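P800 reaction center core protein (Heliobacterium modesticaldum, PDB 5V8K) forms the core of a homodimeric photosynthetic reaction center, a membrane complex that carries bacteriochlorophylls and binds a [4Fe-4S] cluster. Local coordinates at residues Val175-Leu178 and Gly179-His183; Val118-Phe121 and His122-Ala125; Ala163-Ala166 and Gly167-Val170; Ala202-Ser205 and Val206-Ile210. One frame throughout, in Å; residues are numbered along the deposited sequence.

Along the chain the four contacts come in the order contact 2, contact 3, contact 1, contact 4. Contact 2 lies on helix 113-137, contacts 3 and 1 both lie on helix 162-186, and contact 4 lies on helix 200-224, the next long helix. Contacts 1 and 2 are neighbours, with centres about 8 Å apart, and they touch directly where His-122 meets Phe-177. Contact 3 lies nearer the start of helix 162-186, its centre about 19 Å from those of contacts 1 and 2. Contact 4 is about 29 Å from contact 3, centre to centre. Contacts 1 to 3 each supply a histidine ligand to a magnesium, and contact 4 probably a glutamine; together they distribute bacteriochlorophylls over consecutive transmembrane helices.

Contact 1: residues Val175-Leu178 and Gly179-His183; sequences VFFL and GGIFH. With GBF (Bacteriochlorophyll g), chain R.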
# COMPACT_ATOMS: atom_id res chain seq x y z
N VAL A 175 9.73 49.09 11.61
CA VAL A 175 8.74 48.54 12.54
C VAL A 175 9.41 47.63 13.57
O VAL A 175 9.18 47.77 14.77
CB VAL A 175 7.63 47.82 11.76
CG1 VAL A 175 6.79 46.90 12.67
CG2 VAL A 175 6.73 48.86 11.09
N PHE A 176 10.25 46.69 13.11
CA PHE A 176 10.94 45.81 14.04
C PHE A 176 11.99 46.55 14.87
O PHE A 176 12.35 46.08 15.96
CB PHE A 176 11.61 44.66 13.30
CG PHE A 176 10.69 43.52 13.02
CD1 PHE A 176 10.23 42.71 14.05
CD2 PHE A 176 10.28 43.24 11.73
CE1 PHE A 176 9.36 41.64 13.80
CE2 PHE A 176 9.42 42.16 11.46
CZ PHE A 176 8.97 41.37 12.49
N PHE A 177 12.51 47.67 14.38
CA PHE A 177 13.39 48.49 15.21
C PHE A 177 12.62 49.10 16.38
O PHE A 177 13.03 48.99 17.54
CB PHE A 177 14.05 49.59 14.35
CG PHE A 177 14.85 50.59 15.14
CD1 PHE A 177 16.08 50.25 15.67
CD2 PHE A 177 14.38 51.88 15.34
CE1 PHE A 177 16.83 51.17 16.37
CE2 PHE A 177 15.12 52.80 16.05
CZ PHE A 177 16.35 52.45 16.56
N LEU A 178 11.48 49.74 16.10
CA LEU A 178 10.66 50.29 17.18
C LEU A 178 10.14 49.19 18.10
O LEU A 178 10.04 49.39 19.32
CB LEU A 178 9.50 51.09 16.60
CG LEU A 178 9.88 52.26 15.69
CD1 LEU A 178 8.60 52.95 15.19
CD2 LEU A 178 10.81 53.26 16.38
N GLY A 179 9.76 48.05 17.53
CA GLY A 179 9.22 46.98 18.36
C GLY A 179 10.28 46.36 19.25
O GLY A 179 10.00 45.98 20.38
N GLY A 180 11.51 46.26 18.74
CA GLY A 180 12.61 45.79 19.57
C GLY A 180 12.93 46.75 20.70
O GLY A 180 13.18 46.34 21.84
N ILE A 181 12.94 48.05 20.42
CA ILE A 181 13.18 49.02 21.48
C ILE A 181 12.07 48.95 22.52
O ILE A 181 12.33 48.95 23.73
CB ILE A 181 13.30 50.44 20.89
CG1 ILE A 181 14.64 50.55 20.18
CG2 ILE A 181 13.21 51.50 22.00
CD1 ILE A 181 14.76 51.76 19.36
N PHE A 182 10.82 48.91 22.06
CA PHE A 182 9.70 48.87 22.99
C PHE A 182 9.84 47.69 23.94
O PHE A 182 9.73 47.85 25.16
CB PHE A 182 8.38 48.80 22.25
CG PHE A 182 7.22 48.47 23.15
CD1 PHE A 182 6.54 49.47 23.84
CD2 PHE A 182 6.84 47.16 23.34
CE1 PHE A 182 5.51 49.16 24.67
CE2 PHE A 182 5.80 46.84 24.17
CZ PHE A 182 5.13 47.83 24.84
N HIS A 183 10.07 46.49 23.40
CA HIS A 183 10.20 45.32 24.26
C HIS A 183 11.51 45.28 25.03
O HIS A 183 11.59 44.56 26.03
CB HIS A 183 10.10 44.05 23.44
CG HIS A 183 8.69 43.60 23.24
ND1 HIS A 183 7.84 43.32 24.28
CD2 HIS A 183 7.98 43.41 22.11
CE1 HIS A 183 6.66 42.96 23.80
NE2 HIS A 183 6.73 43.01 22.49
MG GBF R . 4.55 42.41 21.33
CHA GBF R . 2.67 43.76 23.95
CHB GBF R . 4.37 39.44 22.75
CHC GBF R . 6.29 41.30 18.56
CHD GBF R . 4.53 45.70 19.90
NA GBF R . 3.68 41.73 22.95
C1A GBF R . 3.01 42.30 23.97
C2A GBF R . 2.07 41.36 24.67
C3A GBF R . 2.98 40.13 24.59
C4A GBF R . 3.74 40.46 23.35
CMA GBF R . 3.95 39.96 25.75
CAA GBF R . 0.74 41.20 23.92
CBA GBF R . -0.23 40.30 24.66
CGA GBF R . -1.42 39.96 23.79
O1A GBF R . -1.55 40.43 22.67
O2A GBF R . -2.39 38.97 24.23
NB GBF R . 5.18 40.57 20.72
C1B GBF R . 5.10 39.46 21.46
C2B GBF R . 5.71 38.42 20.77
C3B GBF R . 6.23 38.95 19.59
C4B GBF R . 5.90 40.32 19.63
CMB GBF R . 5.77 36.99 21.25
CAB GBF R . 7.01 38.26 18.52
CBB GBF R . 7.33 36.98 18.40
NC GBF R . 5.23 43.32 19.63
C1C GBF R . 5.92 42.74 18.63
C2C GBF R . 6.46 43.43 17.44
C3C GBF R . 5.85 44.67 17.96
C4C GBF R . 5.18 44.58 19.18
CMC GBF R . 7.99 43.41 17.46
CAC GBF R . 5.96 45.98 17.26
CBC GBF R . 6.65 46.15 15.93
ND GBF R . 3.85 44.27 21.68
C1D GBF R . 3.85 45.49 21.19
C2D GBF R . 3.12 46.73 21.97
C3D GBF R . 2.75 45.85 22.98
C4D GBF R . 3.13 44.49 22.85
CMD GBF R . 2.89 48.21 21.78
CAD GBF R . 1.98 45.97 24.24
OBD GBF R . 1.43 46.92 24.89
CBD GBF R . 1.90 44.62 24.87
CGD GBF R . 2.52 44.57 26.23
O1D GBF R . 1.82 44.51 27.22
O2D GBF R . 3.97 44.58 26.40
CED GBF R . 4.55 43.88 27.51
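Phe-177 and Ile-181, one helical turn apart, make the apolar part of this local contact. The terminal methyl CD1 of Ile-181 sits over one face of the Phe-177 ring, a CH-pi contact 3.6 Å from the centroid and 25° off the ring normal. It is displaced toward the rim, so its nearest ring atom is Phe-177 CZ. The two first torsions cooperate: Phe-177 CG stands anti to its N (chi1 173°), whereas Ile-181 CG1 lies beside its own N (chi1 -73°).

Backbone hydrogen bonds of the i to i+4 kind hold the turn, running from Gly-179, Gly-180, Ile-181 and Phe-182 to the carbonyls of residues 175 to 178. The bond from Gly-179 N to Val-175 O measures 2.8 Å. This is helix 162-186, one of the six N-terminal membrane-spanning helices that, as in the photosystem I family, probably form the antenna part of the subunit.

The remaining interactions involve pigment. His-183 NE2 binds the magnesium of bacteriochlorophyll R at 2.5 Å, with the metal in the imidazole plane, and ND1 at the far side of the ring is hydrogen-bonded to Gly-187 O. Phe-182 turns one face to the macrocycle, its CE2 lying 3.4 Å from pigment atom C3D. At Gly-179 the pigment comes close to the backbone, its CAC 3.6 Å from Gly-179 CA, and a beta carbon there would collide with CBC. That same CBC also meets Val-175 CG1, at 3.3 Å.

Contact 2: residues Val118-Phe121 and His122-Ala125; sequences VAQF and HFFA. With GBF (Bacteriochlorophyll g), chain N.
With chi1 near -83°, CG of Phe-124 lies beside its own backbone N, and ring atom CD1 comes to 3.1 Å from Gln-120 O. Gln-120 bends at chi2 (-70°), bringing NE2 to 4.1 Å from Phe-124 CE1, with amide and ring planes 80° apart. Both residues lie on transmembrane helix 113-137, in a buried turn that binds pigment. The Gln-120 amide serves two further bacteriochlorophylls, NE2 being hydrogen-bonded to O1A of one and OBD of the other. Phe-124 N to Gln-120 O is a nearly straight backbone bond of 2.9 Å.

His-122 holds the magnesium of bacteriochlorophyll N through ND1, at 2.5 Å and in the ring plane. Its NE2 is turned to the neighbouring helix 162-186, where it is hydrogen-bonded to Phe-177 O and the imidazole stacks on the Phe-177 ring. Replacing His-122 by alanine removes the imidazole, which would probably leave the magnesium without its protein ligand and Phe-177 O without this partner. The helix also packs on the macrocycle: Ala-119 O lies 3.2 Å from methyl CMD, and Ala-119 CB also borders it. On the following turn the ring of Phe-123 meets the pigment edge-on, its CD1 3.8 Å from keto oxygen OBD.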
# COMPACT_ATOMS: atom_id res chain seq x y z
N VAL A 118 14.37 40.14 21.85
CA VAL A 118 14.68 41.54 21.56
C VAL A 118 15.78 41.62 20.51
O VAL A 118 15.66 42.35 19.51
CB VAL A 118 15.10 42.30 22.84
CG1 VAL A 118 15.48 43.73 22.52
CG2 VAL A 118 13.97 42.35 23.83
N ALA A 119 16.86 40.86 20.71
CA ALA A 119 17.98 40.89 19.79
C ALA A 119 17.57 40.40 18.41
O ALA A 119 18.03 40.93 17.39
CB ALA A 119 19.13 40.02 20.32
N GLN A 120 16.70 39.39 18.36
CA GLN A 120 16.23 38.90 17.06
C GLN A 120 15.40 39.95 16.33
O GLN A 120 15.51 40.08 15.11
CB GLN A 120 15.44 37.60 17.26
CG GLN A 120 16.34 36.44 17.63
CD GLN A 120 17.21 36.00 16.46
OE1 GLN A 120 18.25 36.62 16.15
NE2 GLN A 120 16.80 34.90 15.81
N PHE A 121 14.55 40.69 17.05
CA PHE A 121 13.82 41.79 16.43
C PHE A 121 14.75 42.77 15.71
O PHE A 121 14.43 43.25 14.61
CB PHE A 121 13.01 42.57 17.49
CG PHE A 121 11.81 41.83 18.03
CD1 PHE A 121 11.20 40.83 17.29
CD2 PHE A 121 11.26 42.17 19.26
CE1 PHE A 121 10.07 40.15 17.78
CE2 PHE A 121 10.14 41.50 19.76
CZ PHE A 121 9.55 40.48 19.02
N HIS A 122 15.89 43.12 16.32
CA HIS A 122 16.76 44.13 15.72
C HIS A 122 17.73 43.54 14.70
O HIS A 122 18.14 44.25 13.78
CB HIS A 122 17.53 44.91 16.80
CG HIS A 122 16.78 46.09 17.34
ND1 HIS A 122 17.39 47.13 17.99
CD2 HIS A 122 15.46 46.39 17.33
CE1 HIS A 122 16.49 48.02 18.37
NE2 HIS A 122 15.31 47.59 17.98
N PHE A 123 18.08 42.26 14.82
CA PHE A 123 18.76 41.59 13.72
C PHE A 123 17.86 41.51 12.48
O PHE A 123 18.28 41.81 11.36
CB PHE A 123 19.21 40.19 14.14
CG PHE A 123 19.97 39.46 13.06
CD1 PHE A 123 21.21 39.92 12.63
CD2 PHE A 123 19.45 38.33 12.47
CE1 PHE A 123 21.92 39.26 11.63
CE2 PHE A 123 20.16 37.66 11.46
CZ PHE A 123 21.39 38.13 11.06
N PHE A 124 16.60 41.09 12.67
CA PHE A 124 15.66 41.10 11.54
C PHE A 124 15.48 42.51 10.99
O PHE A 124 15.34 42.70 9.78
CB PHE A 124 14.31 40.52 11.95
CG PHE A 124 14.24 39.03 11.91
CD1 PHE A 124 15.15 38.26 12.61
CD2 PHE A 124 13.24 38.39 11.20
CE1 PHE A 124 15.08 36.87 12.60
CE2 PHE A 124 13.16 36.99 11.19
CZ PHE A 124 14.10 36.24 11.89
N ALA A 125 15.44 43.52 11.87
CA ALA A 125 15.34 44.89 11.38
C ALA A 125 16.53 45.23 10.50
O ALA A 125 16.37 45.84 9.44
CB ALA A 125 15.26 45.86 12.56
MG GBF N . 19.76 47.32 18.85
CHA GBF N . 21.14 46.39 15.74
CHB GBF N . 19.85 50.45 17.89
CHC GBF N . 18.99 48.03 22.14
CHD GBF N . 20.28 43.91 19.81
NA GBF N . 20.47 48.23 17.25
C1A GBF N . 20.92 47.82 16.05
C2A GBF N . 21.10 48.80 14.94
C3A GBF N . 20.82 50.08 15.72
C4A GBF N . 20.34 49.55 17.03
CMA GBF N . 22.12 50.83 15.96
CAA GBF N . 20.25 48.75 13.67
CBA GBF N . 18.80 48.38 13.91
CGA GBF N . 18.10 48.57 12.59
O1A GBF N . 18.59 48.12 11.57
O2A GBF N . 17.20 49.70 12.43
NB GBF N . 19.54 49.05 19.90
C1B GBF N . 19.45 50.24 19.31
C2B GBF N . 18.98 51.16 20.21
C3B GBF N . 18.74 50.48 21.40
C4B GBF N . 19.10 49.14 21.16
CMB GBF N . 18.75 52.62 19.94
CAB GBF N . 18.21 51.21 22.60
CBB GBF N . 17.97 50.78 23.83
NC GBF N . 19.69 46.21 20.56
C1C GBF N . 19.29 46.63 21.76
C2C GBF N . 19.09 45.78 22.95
C3C GBF N . 19.47 44.63 22.12
C4C GBF N . 19.83 44.90 20.81
CMC GBF N . 20.16 46.15 23.97
CAC GBF N . 19.52 43.23 22.63
CBC GBF N . 19.13 42.86 24.05
ND GBF N . 20.58 45.61 18.15
C1D GBF N . 20.63 44.34 18.45
C2D GBF N . 21.02 43.22 17.36
C3D GBF N . 21.17 44.21 16.41
C4D GBF N . 20.94 45.54 16.81
CMD GBF N . 21.15 41.75 17.30
CAD GBF N . 21.61 44.24 14.99
OBD GBF N . 21.85 43.36 14.10
CBD GBF N . 21.57 45.65 14.53
CGD GBF N . 22.91 46.13 14.03
O1D GBF N . 23.03 46.87 13.06
O2D GBF N . 24.11 45.73 14.73
CED GBF N . 25.37 45.76 14.04
C1 GBF N . 16.76 50.15 11.15
C2 GBF N . 15.73 51.24 11.37
C3 GBF N . 15.37 52.08 10.39
C4 GBF N . 15.99 51.97 9.03
C5 GBF N . 14.33 53.16 10.63
C6 GBF N . 14.59 54.00 11.88
C7 GBF N . 13.39 54.89 12.11
C8 GBF N . 13.36 55.78 13.12
C9 GBF N . 14.54 55.93 14.06
C10 GBF N . 12.15 56.65 13.31

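Contact 3: residues Ala163-Ala166 and Gly167-Val170; sequences ATMA and GNHV. With GBF (Bacteriochlorophyll g), chain Q.
Met-165 and His-169 make the tight side of this helical turn. His-169 ND1 donates to Met-165 O at 2.6 Å, a fairly straight bond (160°) with the carbonyl oxygen within 3° of the imidazole plane. The same oxygen also takes a weak bond from His-169 N, which makes it a shared acceptor. Held in this way, the ring directs NE2 to the magnesium of bacteriochlorophyll Q at 2.5 Å; the ND1 bond would probably make NE2 a stronger ligand. Met-165, bent at chi2 and chi3, lays SD 3.8 Å from pigment methyl CMB. A leucine in place of His-169 would probably leave this magnesium without its protein ligand and deprive Met-165 O of its short bond.

The other side is looser: Ala-163 and Val-170 are partly exposed, and little beyond backbone bonds joins the segments there, such as Gly-167 N to Ala-163 O at 2.9 Å. Beside the histidine, the amide of Asn-168 approaches the magnesium of a further bacteriochlorophyll. Among its neighbours, helix 113-137 packs on the histidine side, with Trp-131 edge-to-face to His-169 and Met-135 against Met-165, while the loop residues Thr-150, Leu-152 and Ser-153 lie against Ala-166, Val-170 and Ala-163.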
# COMPACT_ATOMS: atom_id res chain seq x y z
N ALA A 163 10.28 50.12 -6.52
CA ALA A 163 10.61 51.09 -5.48
C ALA A 163 9.76 50.94 -4.23
O ALA A 163 10.26 51.13 -3.12
CB ALA A 163 10.46 52.50 -6.03
N THR A 164 8.45 50.64 -4.37
CA THR A 164 7.62 50.48 -3.18
C THR A 164 7.88 49.15 -2.50
O THR A 164 7.69 49.03 -1.29
CB THR A 164 6.11 50.58 -3.49
OG1 THR A 164 5.73 49.54 -4.41
CG2 THR A 164 5.78 51.93 -4.07
N MET A 165 8.31 48.15 -3.27
CA MET A 165 8.67 46.88 -2.66
C MET A 165 9.95 47.03 -1.85
O MET A 165 10.10 46.40 -0.80
CB MET A 165 8.82 45.80 -3.73
CG MET A 165 9.15 44.46 -3.19
SD MET A 165 7.87 43.83 -2.09
CE MET A 165 6.65 43.30 -3.33
N ALA A 166 10.88 47.85 -2.33
CA ALA A 166 12.01 48.25 -1.50
C ALA A 166 11.54 49.01 -0.27
O ALA A 166 12.01 48.75 0.84
CB ALA A 166 12.98 49.11 -2.32
N GLY A 167 10.63 49.97 -0.44
CA GLY A 167 10.09 50.67 0.71
C GLY A 167 9.45 49.73 1.72
O GLY A 167 9.56 49.93 2.93
N ASN A 168 8.78 48.67 1.23
CA ASN A 168 8.17 47.69 2.12
C ASN A 168 9.21 47.06 3.04
O ASN A 168 8.95 46.86 4.23
CB ASN A 168 7.45 46.62 1.31
CG ASN A 168 7.02 45.44 2.16
OD1 ASN A 168 6.06 45.54 2.92
ND2 ASN A 168 7.74 44.33 2.06
N HIS A 169 10.40 46.78 2.51
CA HIS A 169 11.44 46.17 3.34
C HIS A 169 11.97 47.15 4.38
O HIS A 169 12.07 46.82 5.56
CB HIS A 169 12.57 45.65 2.47
CG HIS A 169 12.18 44.46 1.67
ND1 HIS A 169 11.38 44.54 0.55
CD2 HIS A 169 12.42 43.14 1.87
CE1 HIS A 169 11.18 43.33 0.07
NE2 HIS A 169 11.80 42.47 0.85
N VAL A 170 12.28 48.37 3.94
CA VAL A 170 12.76 49.40 4.86
C VAL A 170 11.73 49.66 5.94
O VAL A 170 12.08 49.87 7.11
CB VAL A 170 13.10 50.68 4.07
CG1 VAL A 170 13.62 51.77 5.00
CG2 VAL A 170 14.12 50.38 2.99
MG GBF Q . 11.41 40.06 1.13
CHA GBF Q . 13.51 38.76 -1.33
CHB GBF Q . 8.96 40.20 -1.06
CHC GBF Q . 9.40 40.61 3.88
CHD GBF Q . 14.22 39.84 3.35
NA GBF Q . 11.26 39.54 -0.77
C1A GBF Q . 12.09 39.06 -1.69
C2A GBF Q . 11.45 38.49 -2.91
C3A GBF Q . 10.31 39.51 -2.97
C4A GBF Q . 10.16 39.78 -1.51
CMA GBF Q . 10.62 40.80 -3.72
CAA GBF Q . 11.02 37.05 -2.60
CBA GBF Q . 9.90 36.52 -3.47
CGA GBF Q . 8.55 36.82 -2.87
O1A GBF Q . 7.64 37.19 -3.59
O2A GBF Q . 8.40 37.00 -1.43
NB GBF Q . 9.40 40.27 1.36
C1B GBF Q . 8.55 40.46 0.34
C2B GBF Q . 7.33 40.89 0.87
C3B GBF Q . 7.49 40.98 2.25
C4B GBF Q . 8.81 40.61 2.51
CMB GBF Q . 6.10 41.18 0.05
CAB GBF Q . 6.50 41.37 3.28
CBB GBF Q . 5.28 41.82 3.13
NC GBF Q . 11.76 40.21 3.14
C1C GBF Q . 10.85 40.41 4.10
C2C GBF Q . 11.16 40.51 5.56
C3C GBF Q . 12.56 40.24 5.23
C4C GBF Q . 12.88 40.10 3.89
CMC GBF Q . 10.92 41.95 6.04
CAC GBF Q . 13.62 40.16 6.25
CBC GBF Q . 13.33 40.29 7.73
ND GBF Q . 13.35 39.51 1.15
C1D GBF Q . 14.40 39.46 1.95
C2D GBF Q . 15.84 38.94 1.44
C3D GBF Q . 15.28 38.73 0.17
C4D GBF Q . 13.91 39.03 -0.02
CMD GBF Q . 17.19 38.77 2.08
CAD GBF Q . 15.77 38.27 -1.16
OBD GBF Q . 16.88 37.83 -1.63
CBD GBF Q . 14.63 38.18 -2.10
CGD GBF Q . 14.89 38.90 -3.40
O1D GBF Q . 14.58 40.06 -3.62
O2D GBF Q . 15.50 38.19 -4.46
CED GBF Q . 15.75 38.93 -5.67
C1 GBF Q . 7.08 37.09 -0.87
C2 GBF Q . 7.18 37.32 0.61
C3 GBF Q . 6.48 36.64 1.52
C4 GBF Q . 5.48 35.61 1.09
C5 GBF Q . 6.69 36.92 3.00
C6 GBF Q . 7.39 35.72 3.61
C7 GBF Q . 7.65 35.95 5.08
C8 GBF Q . 6.75 35.66 6.05
C9 GBF Q . 5.41 35.08 5.71
C10 GBF Q . 7.03 35.90 7.52
C11 GBF Q . 8.45 36.36 7.83
C12 GBF Q . 8.64 36.41 9.33
C13 GBF Q . 9.41 37.32 9.94
C14 GBF Q . 10.15 38.38 9.17
C15 GBF Q . 9.54 37.30 11.43

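Contact 4: residues Ala202-Ser205 and Val206-Ile210; sequences AVLS and VSCQI. With GBF (Bacteriochlorophyll g), chain T.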
# COMPACT_ATOMS: atom_id res chain seq x y z
N ALA A 202 8.47 25.14 25.51
CA ALA A 202 7.28 25.91 25.19
C ALA A 202 7.58 26.92 24.09
O ALA A 202 6.82 27.03 23.12
CB ALA A 202 6.73 26.62 26.43
N VAL A 203 8.69 27.65 24.22
CA VAL A 203 9.14 28.57 23.17
C VAL A 203 9.32 27.83 21.85
O VAL A 203 8.83 28.25 20.81
CB VAL A 203 10.43 29.29 23.59
CG1 VAL A 203 10.96 30.18 22.45
CG2 VAL A 203 10.13 30.18 24.82
N LEU A 204 10.02 26.70 21.90
CA LEU A 204 10.29 25.95 20.69
C LEU A 204 9.00 25.54 20.01
O LEU A 204 8.86 25.68 18.78
CB LEU A 204 11.13 24.73 21.03
CG LEU A 204 11.26 23.73 19.88
CD1 LEU A 204 11.98 24.38 18.71
CD2 LEU A 204 12.00 22.51 20.32
N SER A 205 8.02 25.05 20.79
CA SER A 205 6.75 24.63 20.24
C SER A 205 6.07 25.77 19.49
O SER A 205 5.60 25.59 18.37
CB SER A 205 5.84 24.12 21.36
OG SER A 205 4.51 23.90 20.88
N VAL A 206 6.00 26.93 20.12
CA VAL A 206 5.33 28.07 19.52
C VAL A 206 6.03 28.50 18.24
O VAL A 206 5.38 28.81 17.23
CB VAL A 206 5.23 29.20 20.55
CG1 VAL A 206 4.79 30.48 19.92
CG2 VAL A 206 4.24 28.81 21.58
N SER A 207 7.37 28.49 18.24
CA SER A 207 8.10 28.84 17.02
C SER A 207 7.72 27.92 15.87
O SER A 207 7.49 28.37 14.73
CB SER A 207 9.61 28.80 17.25
OG SER A 207 10.04 29.85 18.11
N CYS A 208 7.68 26.60 16.13
CA CYS A 208 7.31 25.66 15.09
C CYS A 208 5.89 25.90 14.60
O CYS A 208 5.64 25.88 13.39
CB CYS A 208 7.44 24.22 15.58
SG CYS A 208 9.13 23.71 15.90
N GLN A 209 4.96 26.09 15.52
CA GLN A 209 3.56 26.23 15.13
C GLN A 209 3.34 27.49 14.30
O GLN A 209 2.65 27.46 13.28
CB GLN A 209 2.67 26.25 16.37
CG GLN A 209 2.78 25.00 17.24
CD GLN A 209 1.79 25.04 18.32
OE1 GLN A 209 0.63 25.15 18.04
NE2 GLN A 209 2.23 24.98 19.58
N ILE A 210 3.90 28.62 14.73
CA ILE A 210 3.75 29.84 13.95
C ILE A 210 4.48 29.70 12.61
O ILE A 210 3.98 30.14 11.57
CB ILE A 210 4.26 31.05 14.74
CG1 ILE A 210 3.42 31.25 16.00
CG2 ILE A 210 4.26 32.31 13.86
CD1 ILE A 210 1.99 31.74 15.76
MG GBF T . -1.35 25.78 18.87
CHA GBF T . -0.27 26.50 22.13
CHB GBF T . -2.13 22.72 19.87
CHC GBF T . -2.86 25.54 15.82
CHD GBF T . -0.49 29.21 18.07
NA GBF T . -1.24 24.82 20.60
C1A GBF T . -0.85 25.15 21.83
C2A GBF T . -1.13 24.24 22.97
C3A GBF T . -1.20 22.97 22.12
C4A GBF T . -1.54 23.54 20.78
CMA GBF T . 0.11 22.20 22.05
CAA GBF T . -2.40 24.64 23.76
CBA GBF T . -3.70 24.47 22.98
CGA GBF T . -4.87 24.80 23.89
O1A GBF T . -4.94 24.30 25.01
O2A GBF T . -6.10 25.18 23.22
NB GBF T . -2.54 24.35 18.02
C1B GBF T . -2.61 23.09 18.50
C2B GBF T . -3.35 22.34 17.62
C3B GBF T . -3.57 23.13 16.51
C4B GBF T . -2.92 24.36 16.74
CMB GBF T . -3.83 20.92 17.85
CAB GBF T . -4.37 22.61 15.39
CBB GBF T . -4.93 23.29 14.41
NC GBF T . -1.61 27.10 17.33
C1C GBF T . -2.20 26.83 16.17
C2C GBF T . -2.24 27.75 15.00
C3C GBF T . -1.58 28.76 15.82
C4C GBF T . -1.21 28.37 17.10
CMC GBF T . -1.27 27.23 13.91
CAC GBF T . -1.29 30.10 15.26
CBC GBF T . -1.73 30.46 13.87
ND GBF T . -0.63 27.46 19.73
C1D GBF T . -0.27 28.70 19.43
C2D GBF T . 0.43 29.66 20.53
C3D GBF T . 0.32 28.65 21.49
C4D GBF T . -0.25 27.40 21.07
CMD GBF T . 0.94 31.06 20.56
CAD GBF T . 0.57 28.53 22.94
OBD GBF T . 1.23 29.26 23.76
CBD GBF T . 0.31 27.10 23.35
CGD GBF T . 1.55 26.33 23.71
O1D GBF T . 2.20 25.71 22.89
O2D GBF T . 2.04 26.31 25.05
CED GBF T . 3.45 26.48 25.19
C1 GBF T . -7.39 25.08 23.81
C2 GBF T . -8.35 24.88 22.66
C3 GBF T . -8.76 25.90 21.89
C4 GBF T . -8.30 27.31 22.14
C5 GBF T . -9.71 25.63 20.74
O HOH W 1 8.75 30.85 19.98
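Ala-202 to Ser-205 and Val-206 to Ile-210 form a buried local contact between successive turns of transmembrane helix 200-224, packed against helix 258-291. Regular i to i+4 backbone bonds join the turns, among them Ser-207 N to Val-203 O and Gln-209 N to Ser-205 O. On one flank the contact is apolar: Leu-204 CD1 lies 4.1 Å from Cys-208 SG, beside Phe-274 of the neighbouring helix.

A water bridges the turns on another flank. It donates to Val-203 O at 2.7 Å and to Ser-207 OG at 2.5 Å. The Ser-207 hydroxyl, lying beside its own N (chi1 -69°), is also hydrogen-bonded to the keto oxygen OBD of a second bacteriochlorophyll. Ser-205 OG has its firm partner on the neighbouring helix, the carbonyl oxygen of Gly-278.

Toward bacteriochlorophyll T, the extended Gln-209 side chain brings its amide to the metal, OE1 being modelled 2.2 Å from the magnesium, although the placement of the amide atoms is uncertain. Around it, Val-206 CG2 lies 3.7 Å from pigment atom OBD, Ile-210 CD1 3.7 Å from CAC, and Ala-202 CB 3.5 Å from CED. The chemistry suggests that a glutamine amide probably takes the axial place that histidine fills at the other three sites, while Ser-205, Ser-207 and the water give partners to Gly-278 O, a pigment keto oxygen and Val-203 O within a largely apolar helix packing.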